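Local coordinates for protein CT_858 (Chlamydia trachomatis, PDB 3DOR) that probably cleaves proteins as a serine-type endopeptidase, being the mature form of the secreted chlamydial protease CPAF, at residues 351-356 with 474-479; 404-409 with 446-451; 107-112 with 178-183. All blocks are in the same frame, centred on the assembly; numbering follows the deposited sequence.

Interaction 1. Residues 351-356 with 474-479; sequences ALLSML and VVLKDN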
loop_
_atom_site.group_PDB
_atom_site.type_symbol
_atom_site.label_atom_id
_atom_site.label_comp_id
_atom_site.label_asym_id
_atom_site.label_seq_id
_atom_site.Cartn_x
_atom_site.Cartn_y
_atom_site.Cartn_z
ATOM N N ALA B 351 3.167 -7.604 -23.259
ATOM C CA ALA B 351 3.096 -6.645 -24.356
ATOM C C ALA B 351 4.335 -6.774 -25.248
ATOM O O ALA B 351 4.238 -6.785 -26.470
ATOM C CB ALA B 351 2.998 -5.230 -23.805
ATOM N N LEU B 352 5.505 -6.865 -24.634
ATOM C CA LEU B 352 6.737 -6.996 -25.399
ATOM C C LEU B 352 6.754 -8.286 -26.210
ATOM O O LEU B 352 7.150 -8.283 -27.375
ATOM C CB LEU B 352 7.947 -6.929 -24.467
ATOM C CG LEU B 352 8.026 -5.638 -23.642
ATOM C CD1 LEU B 352 9.440 -5.509 -23.062
ATOM C CD2 LEU B 352 7.707 -4.420 -24.519
ATOM N N LEU B 353 6.321 -9.389 -25.601
ATOM C CA LEU B 353 6.265 -10.661 -26.314
ATOM C C LEU B 353 5.308 -10.566 -27.512
ATOM O O LEU B 353 5.582 -11.119 -28.582
ATOM C CB LEU B 353 5.802 -11.781 -25.373
ATOM C CG LEU B 353 6.850 -12.263 -24.352
ATOM C CD1 LEU B 353 6.183 -13.037 -23.241
ATOM C CD2 LEU B 353 7.889 -13.134 -25.049
ATOM N N SER B 354 4.191 -9.860 -27.335
ATOM C CA SER B 354 3.205 -9.725 -28.406
ATOM C C SER B 354 3.782 -9.054 -29.655
ATOM O O SER B 354 3.267 -9.238 -30.753
ATOM C CB SER B 354 1.967 -8.946 -27.923
ATOM O OG SER B 354 2.197 -7.552 -27.948
ATOM N N MET B 355 4.863 -8.301 -29.504
ATOM C CA MET B 355 5.451 -7.640 -30.655
ATOM C C MET B 355 6.616 -8.413 -31.265
ATOM O O MET B 355 7.215 -7.977 -32.259
ATOM C CB MET B 355 5.891 -6.230 -30.268
ATOM C CG MET B 355 4.719 -5.328 -29.878
ATOM S SD MET B 355 5.218 -3.640 -29.470
ATOM C CE MET B 355 5.113 -3.649 -27.726
ATOM N N LEU B 356 6.923 -9.572 -30.690
ATOM C CA LEU B 356 8.029 -10.375 -31.189
ATOM C C LEU B 356 7.582 -11.672 -31.834
ATOM O O LEU B 356 8.357 -12.624 -31.927
ATOM C CB LEU B 356 8.987 -10.686 -30.054
ATOM C CG LEU B 356 9.608 -9.459 -29.388
ATOM C CD1 LEU B 356 10.322 -9.886 -28.112
ATOM C CD2 LEU B 356 10.561 -8.784 -30.360
ATOM N N VAL B 474 11.602 -18.428 -21.350
ATOM C CA VAL B 474 10.879 -19.693 -21.286
ATOM C C VAL B 474 9.732 -19.737 -22.299
ATOM O O VAL B 474 9.501 -20.766 -22.941
ATOM C CB VAL B 474 10.360 -20.002 -19.831
ATOM C CG1 VAL B 474 8.982 -19.389 -19.577
ATOM C CG2 VAL B 474 10.327 -21.506 -19.623
ATOM N N VAL B 475 9.034 -18.617 -22.466
ATOM C CA VAL B 475 7.929 -18.547 -23.423
ATOM C C VAL B 475 8.465 -18.693 -24.845
ATOM O O VAL B 475 7.917 -19.442 -25.656
ATOM C CB VAL B 475 7.166 -17.197 -23.321
ATOM C CG1 VAL B 475 6.137 -17.095 -24.444
ATOM C CG2 VAL B 475 6.458 -17.092 -21.962
ATOM N N LEU B 476 9.539 -17.974 -25.143
ATOM C CA LEU B 476 10.152 -18.030 -26.468
ATOM C C LEU B 476 10.800 -19.392 -26.750
ATOM O O LEU B 476 10.820 -19.858 -27.901
ATOM C CB LEU B 476 11.190 -16.907 -26.606
ATOM C CG LEU B 476 10.590 -15.487 -26.534
ATOM C CD1 LEU B 476 11.674 -14.396 -26.618
ATOM C CD2 LEU B 476 9.594 -15.340 -27.666
ATOM N N LYS B 477 11.335 -20.024 -25.709
ATOM C CA LYS B 477 11.971 -21.329 -25.874
ATOM C C LYS B 477 10.931 -22.427 -26.055
ATOM O O LYS B 477 10.993 -23.184 -27.022
ATOM C CB LYS B 477 12.847 -21.661 -24.665
ATOM C CG LYS B 477 13.733 -22.899 -24.845
ATOM C CD LYS B 477 14.757 -22.985 -23.709
ATOM C CE LYS B 477 15.898 -23.953 -24.028
ATOM N NZ LYS B 477 15.457 -25.375 -24.159
ATOM N N ASP B 478 9.968 -22.501 -25.137
ATOM C CA ASP B 478 8.938 -23.537 -25.196
ATOM C C ASP B 478 7.987 -23.444 -26.394
ATOM O O ASP B 478 7.284 -24.401 -26.704
ATOM C CB ASP B 478 8.152 -23.577 -23.870
ATOM C CG ASP B 478 9.012 -24.045 -22.695
ATOM O OD1 ASP B 478 10.196 -24.378 -22.917
ATOM O OD2 ASP B 478 8.522 -24.088 -21.547
ATOM N N ASN B 479 7.984 -22.304 -27.079
ATOM C CA ASN B 479 7.134 -22.114 -28.264
ATOM C C ASN B 479 8.019 -22.147 -29.506
ATOM O O ASN B 479 7.552 -21.897 -30.624
ATOM C CB ASN B 479 6.390 -20.768 -28.199
ATOM C CG ASN B 479 5.179 -20.803 -27.272
ATOM O OD1 ASN B 479 4.130 -21.338 -27.623
ATOM N ND2 ASN B 479 5.325 -20.235 -26.082
#
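Leu353 meets Val475 and Leu476 where helix 346-354 packs beside helix 468-478. The backbones stay well apart, with Leu353 CA 8.3 Å from Leu476 CA, so side chains alone make the contact. Leu353 can be followed outward. Its CB points toward helix 468-478 but is not itself in contact with it. Chi1 of -74° sets CG anti to the carbonyl carbon and carries the chain on toward helix 468-478. CG only makes the fork, and the two methyl branches do the touching. CD1 faces Val475 and lies 4.2 Å from its CG1. CD2 goes to Leu476, 3.8 Å from the methyl CD2. The same Leu353 CD2 also rests against the branch carbon of Leu476, 3.9 Å from CG. The two leucines therefore meet at an angle, methyl against methyl and branch. Phe472, one turn before Val475 and Leu476, adds an aromatic ring against Leu353 and Leu356.

Each segment also has a side chain bonding back to its own backbone. Ser354 OG bonds to Ala351 O at 2.6 Å. Asn479 is the first residue past helical geometry. Its ND2 donates to Val475 O at 2.7 Å, and that oxygen lies close to the plane of the Asn479 amide. The N-H points almost straight at the oxygen, at 164°. Asn479 OD1 accepts a hydrogen bond from Glu362 N, which ties this helix end to strand 361-368.

Both helices follow parallel strands of the mixed sheet in the S41 peptidase region. Helix 468-478 lies in the beta-alpha-beta crossover from strand 457-461 to strand 483-486. All three touching side chains are buried and apolar. The contact holds by hydrophobic burial and van der Waals packing alone, with no polar bond between the two segments.

Interaction 2. Residues 404-409 with 446-451; sequences GYTVDL and HPHPRV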
loop_
_atom_site.group_PDB
_atom_site.type_symbol
_atom_site.label_atom_id
_atom_site.label_comp_id
_atom_site.label_asym_id
_atom_site.label_seq_id
_atom_site.Cartn_x
_atom_site.Cartn_y
_atom_site.Cartn_z
ATOM N N GLY B 404 0.599 -1.943 -22.250
ATOM C CA GLY B 404 1.131 -2.248 -23.559
ATOM C C GLY B 404 0.405 -3.368 -24.268
ATOM O O GLY B 404 0.353 -3.388 -25.499
ATOM N N TYR B 405 -0.155 -4.310 -23.514
ATOM C CA TYR B 405 -0.843 -5.428 -24.151
ATOM C C TYR B 405 -2.195 -5.013 -24.719
ATOM O O TYR B 405 -3.055 -4.501 -24.001
ATOM C CB TYR B 405 -1.022 -6.586 -23.176
ATOM C CG TYR B 405 -1.341 -7.889 -23.870
ATOM C CD1 TYR B 405 -0.323 -8.712 -24.348
ATOM C CD2 TYR B 405 -2.660 -8.297 -24.054
ATOM C CE1 TYR B 405 -0.609 -9.918 -24.992
ATOM C CE2 TYR B 405 -2.962 -9.505 -24.701
ATOM C CZ TYR B 405 -1.931 -10.308 -25.166
ATOM O OH TYR B 405 -2.222 -11.488 -25.806
ATOM N N THR B 406 -2.371 -5.251 -26.013
ATOM C CA THR B 406 -3.593 -4.872 -26.714
ATOM C C THR B 406 -4.855 -5.508 -26.141
ATOM O O THR B 406 -4.923 -6.728 -25.988
ATOM C CB THR B 406 -3.492 -5.229 -28.212
ATOM O OG1 THR B 406 -2.308 -4.634 -28.770
ATOM C CG2 THR B 406 -4.726 -4.715 -28.958
ATOM N N VAL B 407 -5.850 -4.680 -25.824
ATOM C CA VAL B 407 -7.106 -5.181 -25.271
ATOM C C VAL B 407 -8.062 -5.639 -26.371
ATOM O O VAL B 407 -8.278 -4.942 -27.365
ATOM C CB VAL B 407 -7.799 -4.128 -24.368
ATOM C CG1 VAL B 407 -9.232 -4.564 -24.037
ATOM C CG2 VAL B 407 -6.997 -3.968 -23.072
ATOM N N ASP B 408 -8.632 -6.819 -26.147
ATOM C CA ASP B 408 -9.542 -7.494 -27.070
ATOM C C ASP B 408 -10.728 -8.087 -26.326
ATOM O O ASP B 408 -10.779 -8.051 -25.107
ATOM C CB ASP B 408 -8.799 -8.666 -27.722
ATOM C CG ASP B 408 -8.758 -8.557 -29.202
ATOM O OD1 ASP B 408 -8.167 -9.448 -29.847
ATOM O OD2 ASP B 408 -9.322 -7.571 -29.718
ATOM N N LEU B 409 -11.666 -8.656 -27.076
ATOM C CA LEU B 409 -12.802 -9.329 -26.465
ATOM C C LEU B 409 -12.151 -10.602 -25.901
ATOM O O LEU B 409 -12.528 -11.104 -24.843
ATOM C CB LEU B 409 -13.840 -9.714 -27.525
ATOM C CG LEU B 409 -15.336 -9.553 -27.211
ATOM C CD1 LEU B 409 -16.112 -10.515 -28.099
ATOM C CD2 LEU B 409 -15.638 -9.832 -25.742
ATOM N N HIS B 446 -1.147 -13.259 -27.830
ATOM C CA HIS B 446 -1.638 -13.075 -29.181
ATOM C C HIS B 446 -0.803 -11.975 -29.791
ATOM O O HIS B 446 -0.481 -10.999 -29.125
ATOM C CB HIS B 446 -3.120 -12.711 -29.131
ATOM C CG HIS B 446 -3.957 -13.794 -28.533
ATOM N ND1 HIS B 446 -4.396 -14.880 -29.262
ATOM C CD2 HIS B 446 -4.343 -14.019 -27.254
ATOM C CE1 HIS B 446 -5.013 -15.725 -28.455
ATOM N NE2 HIS B 446 -4.993 -15.226 -27.231
ATOM N N PRO B 447 -0.421 -12.127 -31.066
ATOM C CA PRO B 447 0.399 -11.116 -31.737
ATOM C C PRO B 447 -0.193 -9.719 -31.759
ATOM O O PRO B 447 -1.392 -9.543 -31.980
ATOM C CB PRO B 447 0.610 -11.701 -33.136
ATOM C CG PRO B 447 -0.510 -12.685 -33.299
ATOM C CD PRO B 447 -0.690 -13.279 -31.945
ATOM N N HIS B 448 0.660 -8.732 -31.498
ATOM C CA HIS B 448 0.266 -7.329 -31.496
ATOM C C HIS B 448 -0.375 -7.108 -32.864
ATOM O O HIS B 448 0.061 -7.680 -33.857
ATOM C CB HIS B 448 1.511 -6.452 -31.318
ATOM C CG HIS B 448 1.221 -4.994 -31.144
ATOM N ND1 HIS B 448 1.012 -4.143 -32.208
ATOM C CD2 HIS B 448 1.127 -4.229 -30.029
ATOM C CE1 HIS B 448 0.806 -2.917 -31.755
ATOM N NE2 HIS B 448 0.872 -2.944 -30.436
ATOM N N PRO B 449 -1.436 -6.294 -32.929
ATOM C CA PRO B 449 -2.082 -6.066 -34.224
ATOM C C PRO B 449 -1.248 -5.307 -35.264
ATOM O O PRO B 449 -1.372 -5.576 -36.456
ATOM C CB PRO B 449 -3.370 -5.326 -33.838
ATOM C CG PRO B 449 -2.937 -4.531 -32.630
ATOM C CD PRO B 449 -2.125 -5.557 -31.853
ATOM N N ARG B 450 -0.392 -4.388 -34.822
ATOM C CA ARG B 450 0.414 -3.584 -35.744
ATOM C C ARG B 450 1.881 -3.983 -35.912
ATOM O O ARG B 450 2.387 -4.014 -37.037
ATOM C CB ARG B 450 0.391 -2.110 -35.334
ATOM C CG ARG B 450 -0.970 -1.525 -34.995
ATOM C CD ARG B 450 -0.851 -0.006 -34.843
ATOM N NE ARG B 450 -1.791 0.555 -33.874
ATOM C CZ ARG B 450 -1.941 1.860 -33.647
ATOM N NH1 ARG B 450 -1.215 2.744 -34.326
ATOM N NH2 ARG B 450 -2.810 2.284 -32.734
ATOM N N VAL B 451 2.580 -4.255 -34.811
ATOM C CA VAL B 451 3.986 -4.611 -34.927
ATOM C C VAL B 451 4.264 -6.030 -34.465
ATOM O O VAL B 451 3.968 -6.408 -33.327
ATOM C CB VAL B 451 4.899 -3.576 -34.181
ATOM C CG1 VAL B 451 4.087 -2.343 -33.811
ATOM C CG2 VAL B 451 5.546 -4.188 -32.965
HETATM O O HOH W 1 0.704 -1.691 -27.513
#
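His448 ND1 accepts two backbone N-H groups, those of Arg450 and Val451, and its ring also lies beside Thr406 across the contact. The bond from Val451 N to His448 ND1 is nearly straight, 172° at 3.0 Å. The one from Arg450 N is more bent, at 146°. Both donors sit tilted out of the ring plane. The far ring nitrogen, His448 NE2, reaches a water in that plane, and this water donates to Gly404 O at 2.7 Å. Pro449 CD lies over one face of the imidazole, toward its rim.

In the S41 peptidase region, Tyr405 and Thr406 form one strand of a small hairpin, 401-402 with 405-406, and Gly404 lies in its turn. The facing loop leads from strand 444-445 to strand 457-461. Chi1 of -54° sets Thr406 OG1 beside its backbone N. Thr406 points its hydroxyl at the Pro449 ring, OG1 3.2 Å from CD, without a hydrogen bond.

Tyr405 leaves the backbone away from the loop, but its hydroxyl comes back to it. His446 N donates to Tyr405 OH at 2.9 Å, near the plane of the phenol ring. His446 NE2 bonds to the hydroxyl of Tyr414 on helix 409-428.

Interaction 3. Residues 107-112 with 178-183; sequences SSEIRV and REVRVK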
loop_
_atom_site.group_PDB
_atom_site.type_symbol
_atom_site.label_atom_id
_atom_site.label_comp_id
_atom_site.label_asym_id
_atom_site.label_seq_id
_atom_site.Cartn_x
_atom_site.Cartn_y
_atom_site.Cartn_z
ATOM N N SER B 107 42.090 7.092 -8.615
ATOM C CA SER B 107 43.214 6.292 -9.085
ATOM C C SER B 107 43.964 5.499 -8.029
ATOM O O SER B 107 44.887 6.021 -7.408
ATOM C CB SER B 107 44.209 7.197 -9.808
ATOM O OG SER B 107 44.663 8.244 -8.962
ATOM N N SER B 108 43.592 4.235 -7.841
ATOM C CA SER B 108 44.282 3.413 -6.861
ATOM C C SER B 108 44.902 2.152 -7.474
ATOM O O SER B 108 44.791 1.910 -8.676
ATOM C CB SER B 108 43.342 3.047 -5.714
ATOM O OG SER B 108 43.987 3.269 -4.467
ATOM N N GLU B 109 45.556 1.363 -6.623
ATOM C CA GLU B 109 46.258 0.136 -7.006
ATOM C C GLU B 109 45.542 -0.933 -7.815
ATOM O O GLU B 109 46.092 -1.442 -8.788
ATOM C CB GLU B 109 46.831 -0.536 -5.762
ATOM C CG GLU B 109 48.025 0.165 -5.173
ATOM C CD GLU B 109 48.667 -0.647 -4.070
ATOM O OE1 GLU B 109 48.996 -1.831 -4.320
ATOM O OE2 GLU B 109 48.843 -0.106 -2.958
ATOM N N ILE B 110 44.340 -1.302 -7.393
ATOM C CA ILE B 110 43.574 -2.328 -8.086
ATOM C C ILE B 110 43.209 -1.914 -9.510
ATOM O O ILE B 110 42.719 -0.811 -9.737
ATOM C CB ILE B 110 42.293 -2.662 -7.299
ATOM C CG1 ILE B 110 42.683 -3.194 -5.915
ATOM C CG2 ILE B 110 41.438 -3.679 -8.067
ATOM C CD1 ILE B 110 41.533 -3.343 -4.940
ATOM N N ARG B 111 43.477 -2.797 -10.468
ATOM C CA ARG B 111 43.156 -2.535 -11.873
ATOM C C ARG B 111 42.106 -3.517 -12.370
ATOM O O ARG B 111 41.961 -4.621 -11.834
ATOM C CB ARG B 111 44.371 -2.726 -12.786
ATOM C CG ARG B 111 45.605 -1.900 -12.510
ATOM C CD ARG B 111 46.564 -2.077 -13.687
ATOM N NE ARG B 111 47.964 -2.025 -13.282
ATOM C CZ ARG B 111 48.695 -3.092 -12.970
ATOM N NH1 ARG B 111 48.176 -4.308 -13.015
ATOM N NH2 ARG B 111 49.952 -2.937 -12.603
ATOM N N VAL B 112 41.382 -3.116 -13.409
ATOM C CA VAL B 112 40.401 -4.003 -14.020
ATOM C C VAL B 112 41.261 -5.140 -14.556
ATOM O O VAL B 112 42.312 -4.892 -15.143
ATOM C CB VAL B 112 39.691 -3.319 -15.211
ATOM C CG1 VAL B 112 39.002 -4.363 -16.084
ATOM C CG2 VAL B 112 38.698 -2.299 -14.701
ATOM N N ARG B 178 49.570 -8.904 -4.983
ATOM C CA ARG B 178 49.580 -7.636 -4.258
ATOM C C ARG B 178 48.526 -7.671 -3.165
ATOM O O ARG B 178 47.470 -8.274 -3.333
ATOM C CB ARG B 178 49.260 -6.460 -5.188
ATOM C CG ARG B 178 50.226 -6.253 -6.330
ATOM C CD ARG B 178 51.637 -5.971 -5.843
ATOM N NE ARG B 178 52.503 -5.630 -6.968
ATOM C CZ ARG B 178 53.815 -5.432 -6.876
ATOM N NH1 ARG B 178 54.423 -5.542 -5.701
ATOM N NH2 ARG B 178 54.512 -5.123 -7.963
ATOM N N GLU B 179 48.810 -7.033 -2.040
ATOM C CA GLU B 179 47.845 -6.972 -0.952
ATOM C C GLU B 179 47.406 -5.521 -0.854
ATOM O O GLU B 179 48.196 -4.652 -0.502
ATOM C CB GLU B 179 48.472 -7.420 0.365
ATOM C CG GLU B 179 49.071 -8.806 0.303
ATOM C CD GLU B 179 48.915 -9.561 1.605
ATOM O OE1 GLU B 179 49.205 -8.977 2.672
ATOM O OE2 GLU B 179 48.506 -10.741 1.561
ATOM N N VAL B 180 46.147 -5.258 -1.183
ATOM C CA VAL B 180 45.643 -3.898 -1.154
ATOM C C VAL B 180 44.749 -3.661 0.046
ATOM O O VAL B 180 43.661 -4.231 0.158
ATOM C CB VAL B 180 44.877 -3.571 -2.457
ATOM C CG1 VAL B 180 44.415 -2.115 -2.457
ATOM C CG2 VAL B 180 45.777 -3.830 -3.647
ATOM N N ARG B 181 45.231 -2.817 0.950
ATOM C CA ARG B 181 44.496 -2.484 2.152
ATOM C C ARG B 181 43.469 -1.436 1.750
ATOM O O ARG B 181 43.805 -0.382 1.202
ATOM C CB ARG B 181 45.451 -1.938 3.221
ATOM C CG ARG B 181 44.878 -1.893 4.640
ATOM C CD ARG B 181 44.455 -3.277 5.132
ATOM N NE ARG B 181 44.104 -3.286 6.553
ATOM C CZ ARG B 181 43.559 -4.322 7.190
ATOM N NH1 ARG B 181 43.293 -5.448 6.540
ATOM N NH2 ARG B 181 43.274 -4.233 8.483
ATOM N N VAL B 182 42.207 -1.749 2.011
ATOM C CA VAL B 182 41.110 -0.863 1.672
ATOM C C VAL B 182 40.222 -0.586 2.890
ATOM O O VAL B 182 40.208 -1.361 3.847
ATOM C CB VAL B 182 40.289 -1.491 0.516
ATOM C CG1 VAL B 182 38.838 -1.109 0.621
ATOM C CG2 VAL B 182 40.857 -1.027 -0.818
ATOM N N LYS B 183 39.488 0.522 2.857
ATOM C CA LYS B 183 38.609 0.864 3.971
ATOM C C LYS B 183 37.128 0.892 3.599
ATOM O O LYS B 183 36.725 1.589 2.665
ATOM C CB LYS B 183 38.985 2.224 4.563
ATOM C CG LYS B 183 38.114 2.595 5.749
ATOM C CD LYS B 183 38.384 3.999 6.262
ATOM C CE LYS B 183 37.582 4.259 7.537
ATOM N NZ LYS B 183 37.665 5.675 7.995
#
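In the PDZ domain, the loop between strands 98-103 and 115-119 lays Glu109 and Ile110 against Val180 of strand 177-187. That strand pairs antiparallel with 165-171 and with 83-92, as part of the curled sheet of the domain. Along it the side chains alternate. Val180 points toward the loop, while Glu179 and Arg181 point away. Arg181 NH1 bonds to Thr167 OG1 on the neighbouring strand.

Val180 is the centre of the contact, and both of its methyls are used. Its chi1 of -177° sets CG1 anti to the backbone N and CG2 beside it. CG2 lies 3.9 Å from Ile110 CG1. CG1 is 4.0 Å from the end methyl of the same isoleucine, Ile110 CD1. The long branch of Ile110 thus runs obliquely over the fork of the valine.

Glu109 comes in from the loop and runs alongside Val180, heading the other way. Its extended chain brings OE1 within 3.8 Å of Val180 CG2. This is a carboxylate oxygen beside a methyl, not a polar bond. The nearby charge of Arg178 is not in contact either, with Glu109 OE1 5.8 Å from Arg178 NE. It may still favour the acid's position weakly through space. The loop has firmer polar ties on its backbone. Arg172 NH1 bonds to Glu109 O, and Arg111 N bonds to Asp114 OD1.

Ile110 also touches Leu168, Tyr88, Phe100 and Ile103, so with Val180 it touches four strands. Ile110 and Val180 are buried, whereas Glu109 is exposed. The contact therefore passes from hydrophobic interior to charged surface within two residues. Its apolar side packs the loop against the sheet, and the carboxylate can remain solvated at the edge.

In the fold
Both segments of interaction 3 precede the other two contacts along the chain. It lies in the PDZ domain, whereas interactions 1 and 2 both lie in the S41 peptidase region. Its centre is about 44 Å from that of interaction 1 and about 53 Å from that of interaction 2, across the middle of the chain. Both segments of interaction 2 fall between those of interaction 1, and the two centres are about 13 Å apart. These two touch directly. Ser354 O probably accepts a hydrogen bond from His448 N at 2.8 Å, and Met355 packs on Val451. The end of helix 346-354 thus links the buried helix pair to the surface loops, apart from the PDZ domain.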